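Local coordinates for phosphoinositide 3-kinase adapter protein 1 (Homo sapiens, PDB 5FOR) that acts as a signalling adapter that links B-cell receptor signalling to the phosphoinositide 3-kinase-Akt pathway and Toll-like receptor signalling to phosphoinositide 3-kinase activation, at residues 14-19 with 68-73. Numbering follows the deposited sequence.
Sequences SPDAEE and LSAELV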
ATOM      1  N   SER A  14      -5.463  -4.912  -4.797  1.00 37.36           N
ATOM      2  CA  SER A  14      -6.657  -5.480  -5.379  1.00 33.38           C
ATOM      3  C   SER A  14      -6.311  -6.815  -6.020  1.00 38.50           C
ATOM      4  O   SER A  14      -5.144  -7.081  -6.306  1.00 41.25           O
ATOM      5  CB  SER A  14      -7.270  -4.505  -6.396  1.00 45.31           C
ATOM      6  OG  SER A  14      -7.935  -3.463  -5.711  1.00 45.69           O
ATOM      7  N   PRO A  15      -7.327  -7.659  -6.244  1.00 44.79           N
ATOM      8  CA  PRO A  15      -7.049  -9.000  -6.784  1.00 41.53           C
ATOM      9  C   PRO A  15      -6.221  -9.047  -8.068  1.00 44.85           C
ATOM     10  O   PRO A  15      -5.516 -10.034  -8.248  1.00 53.08           O
ATOM     11  CB  PRO A  15      -8.452  -9.592  -7.004  1.00 35.68           C
ATOM     12  CG  PRO A  15      -9.381  -8.799  -6.023  1.00 35.55           C
ATOM     13  CD  PRO A  15      -8.761  -7.438  -5.932  1.00 37.54           C
ATOM     14  N   ASP A  16      -6.241  -8.025  -8.918  1.00 39.56           N
ATOM     15  CA  ASP A  16      -5.402  -8.091 -10.124  1.00 34.64           C
ATOM     16  C   ASP A  16      -3.890  -8.004  -9.838  1.00 41.12           C
ATOM     17  O   ASP A  16      -3.088  -8.307 -10.717  1.00 45.69           O
ATOM     18  CB  ASP A  16      -5.805  -7.009 -11.139  1.00 36.03           C
ATOM     19  CG  ASP A  16      -5.699  -5.585 -10.581  1.00 57.66           C
ATOM     20  OD1 ASP A  16      -5.492  -5.435  -9.353  1.00 58.31           O
ATOM     21  OD2 ASP A  16      -5.855  -4.619 -11.375  1.00 59.01           O
ATOM     22  N   ALA A  17      -3.519  -7.611  -8.619  1.00 38.37           N
ATOM     23  CA  ALA A  17      -2.122  -7.507  -8.200  1.00 40.46           C
ATOM     24  C   ALA A  17      -1.796  -8.503  -7.056  1.00 45.90           C
ATOM     25  O   ALA A  17      -0.813  -8.342  -6.318  1.00 42.27           O
ATOM     26  CB  ALA A  17      -1.807  -6.056  -7.766  1.00 32.83           C
ATOM     27  N   GLU A  18      -2.653  -9.510  -6.932  1.00 42.29           N
ATOM     28  CA  GLU A  18      -2.518 -10.625  -5.993  1.00 47.18           C
ATOM     29  C   GLU A  18      -1.101 -11.220  -5.860  1.00 51.13           C
ATOM     30  O   GLU A  18      -0.616 -11.462  -4.761  1.00 43.17           O
ATOM     31  CB  GLU A  18      -3.485 -11.734  -6.422  1.00 59.06           C
ATOM     32  CG  GLU A  18      -3.482 -12.948  -5.535  1.00 72.55           C
ATOM     33  CD  GLU A  18      -4.085 -12.641  -4.197  1.00 92.97           C
ATOM     34  OE1 GLU A  18      -5.223 -12.128  -4.190  1.00 95.43           O
ATOM     35  OE2 GLU A  18      -3.432 -12.899  -3.161  1.00105.52           O
ATOM     36  N   GLU A  19      -0.462 -11.498  -6.987  1.00 36.60           N
ATOM     37  CA  GLU A  19       0.858 -12.102  -6.976  1.00 39.14           C
ATOM     38  C   GLU A  19       1.943 -11.126  -6.524  1.00 47.65           C
ATOM     39  O   GLU A  19       2.899 -11.544  -5.865  1.00 52.55           O
ATOM     40  CB  GLU A  19       1.173 -12.683  -8.358  1.00 39.75           C
ATOM     41  CG  GLU A  19       0.008 -13.523  -8.871  1.00 61.78           C
ATOM     42  CD  GLU A  19       0.227 -14.104 -10.252  1.00 86.87           C
ATOM     43  OE1 GLU A  19       1.307 -14.694 -10.477  1.00 98.13           O
ATOM     44  OE2 GLU A  19      -0.698 -13.998 -11.099  1.00 91.21           O
ATOM     45  N   LEU A  68      -0.375  -0.100  -6.558  1.00 42.64           N
ATOM     46  CA  LEU A  68      -1.146   0.708  -7.493  1.00 35.62           C
ATOM     47  C   LEU A  68      -1.440  -0.069  -8.758  1.00 37.63           C
ATOM     48  O   LEU A  68      -0.689   0.007  -9.728  1.00 44.75           O
ATOM     49  CB  LEU A  68      -0.396   1.985  -7.844  1.00 37.88           C
ATOM     50  CG  LEU A  68      -1.253   3.130  -8.345  1.00 38.44           C
ATOM     51  CD1 LEU A  68      -2.233   3.483  -7.241  1.00 32.76           C
ATOM     52  CD2 LEU A  68      -0.364   4.309  -8.701  1.00 35.67           C
ATOM     53  N   SER A  69      -2.521  -0.836  -8.734  1.00 36.18           N
ATOM     54  CA  SER A  69      -3.038  -1.490  -9.941  1.00 30.11           C
ATOM     55  C   SER A  69      -4.256  -0.730 -10.500  1.00 34.64           C
ATOM     56  O   SER A  69      -4.822   0.121  -9.814  1.00 39.70           O
ATOM     57  CB  SER A  69      -3.419  -2.952  -9.625  1.00 32.27           C
ATOM     58  OG  SER A  69      -4.298  -2.998  -8.507  1.00 45.77           O
ATOM     59  N   ALA A  70      -4.674  -1.075 -11.716  1.00 32.55           N
ATOM     60  CA  ALA A  70      -5.873  -0.502 -12.342  1.00 31.62           C
ATOM     61  C   ALA A  70      -7.125  -0.709 -11.514  1.00 40.11           C
ATOM     62  O   ALA A  70      -7.913   0.206 -11.343  1.00 47.41           O
ATOM     63  CB  ALA A  70      -6.081  -1.107 -13.728  1.00 32.50           C
ATOM     64  N   GLU A  71      -7.300  -1.922 -10.993  1.00 51.91           N
ATOM     65  CA  GLU A  71      -8.473  -2.241 -10.182  1.00 31.78           C
ATOM     66  C   GLU A  71      -8.446  -1.486  -8.865  1.00 45.18           C
ATOM     67  O   GLU A  71      -9.484  -1.152  -8.317  1.00 48.71           O
ATOM     68  CB  GLU A  71      -8.552  -3.743  -9.937  1.00 40.80           C
ATOM     69  CG  GLU A  71      -9.839  -4.209  -9.297  1.00 61.63           C
ATOM     70  CD  GLU A  71      -9.883  -5.725  -9.095  1.00 81.36           C
ATOM     71  OE1 GLU A  71      -9.037  -6.433  -9.689  1.00 77.26           O
ATOM     72  OE2 GLU A  71     -10.762  -6.202  -8.337  1.00 90.22           O
ATOM     73  N   LEU A  72      -7.249  -1.198  -8.358  1.00 37.07           N
ATOM     74  CA  LEU A  72      -7.162  -0.499  -7.114  1.00 39.76           C
ATOM     75  C   LEU A  72      -7.529   0.980  -7.311  1.00 44.38           C
ATOM     76  O   LEU A  72      -8.291   1.515  -6.510  1.00 39.56           O
ATOM     77  CB  LEU A  72      -5.774  -0.650  -6.491  1.00 38.35           C
ATOM     78  CG  LEU A  72      -5.763   0.044  -5.118  1.00 40.26           C
ATOM     79  CD1 LEU A  72      -5.552  -0.933  -3.976  1.00 47.87           C
ATOM     80  CD2 LEU A  72      -4.742   1.181  -5.058  1.00 40.03           C
ATOM     81  N   VAL A  73      -7.028   1.643  -8.359  1.00 47.28           N
ATOM     82  CA  VAL A  73      -7.335   3.067  -8.477  1.00 47.77           C
ATOM     83  C   VAL A  73      -8.826   3.249  -8.747  1.00 47.08           C
ATOM     84  O   VAL A  73      -9.394   4.258  -8.327  1.00 56.56           O
ATOM     85  CB  VAL A  73      -6.470   3.848  -9.539  1.00 48.18           C
ATOM     86  CG1 VAL A  73      -5.206   3.138  -9.912  1.00 40.50           C
ATOM     87  CG2 VAL A  73      -7.281   4.329 -10.733  1.00 33.21           C
TER
HETATM   88  O   HOH W   1      -3.598  -3.612  -6.292  1.00 36.46           O
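Two strand-to-helix turns of the TIR domain meet where Asp16 reaches over to the first turn of helix 70-76. A carboxylate suits this place because the N-H groups of a helix's first turn have no carbonyl of a preceding turn to bond, and an acid can supply the acceptor: Glu71 N gives a hydrogen bond to Asp16 OD2 (3.1 Å), arriving on the syn side, 28° out of the carboxylate plane. The other oxygen, OD1, lies 2.8 Å from Ser69 OG. Asp16 CG sits between its own N and carbonyl carbon (chi1 59°), which turns the acid toward the helix. Ser69 is the N-cap: its OG accepts a weak bond from Leu72 N. In the parallel five-stranded sheet of this fold, strands 9-13 and 63-68 are neighbours, and both turns follow their C-terminal ends. Glu71 extends back past Asp16, the carboxylate planes 62° apart, and OE1 takes a weak bond from Asp16 N (3.3 Å), while OE2 rests against Pro15 CD (3.4 Å). With an alanine here in place of Glu71, Asp16 N is likely to be left without this acceptor, and Pro15 CD without its cover. Ser14, small enough to pack against the helix, brings its OG to 3.4 Å from Leu72 CA, the hydroxyl being hydrogen-bonded to Leu44 O.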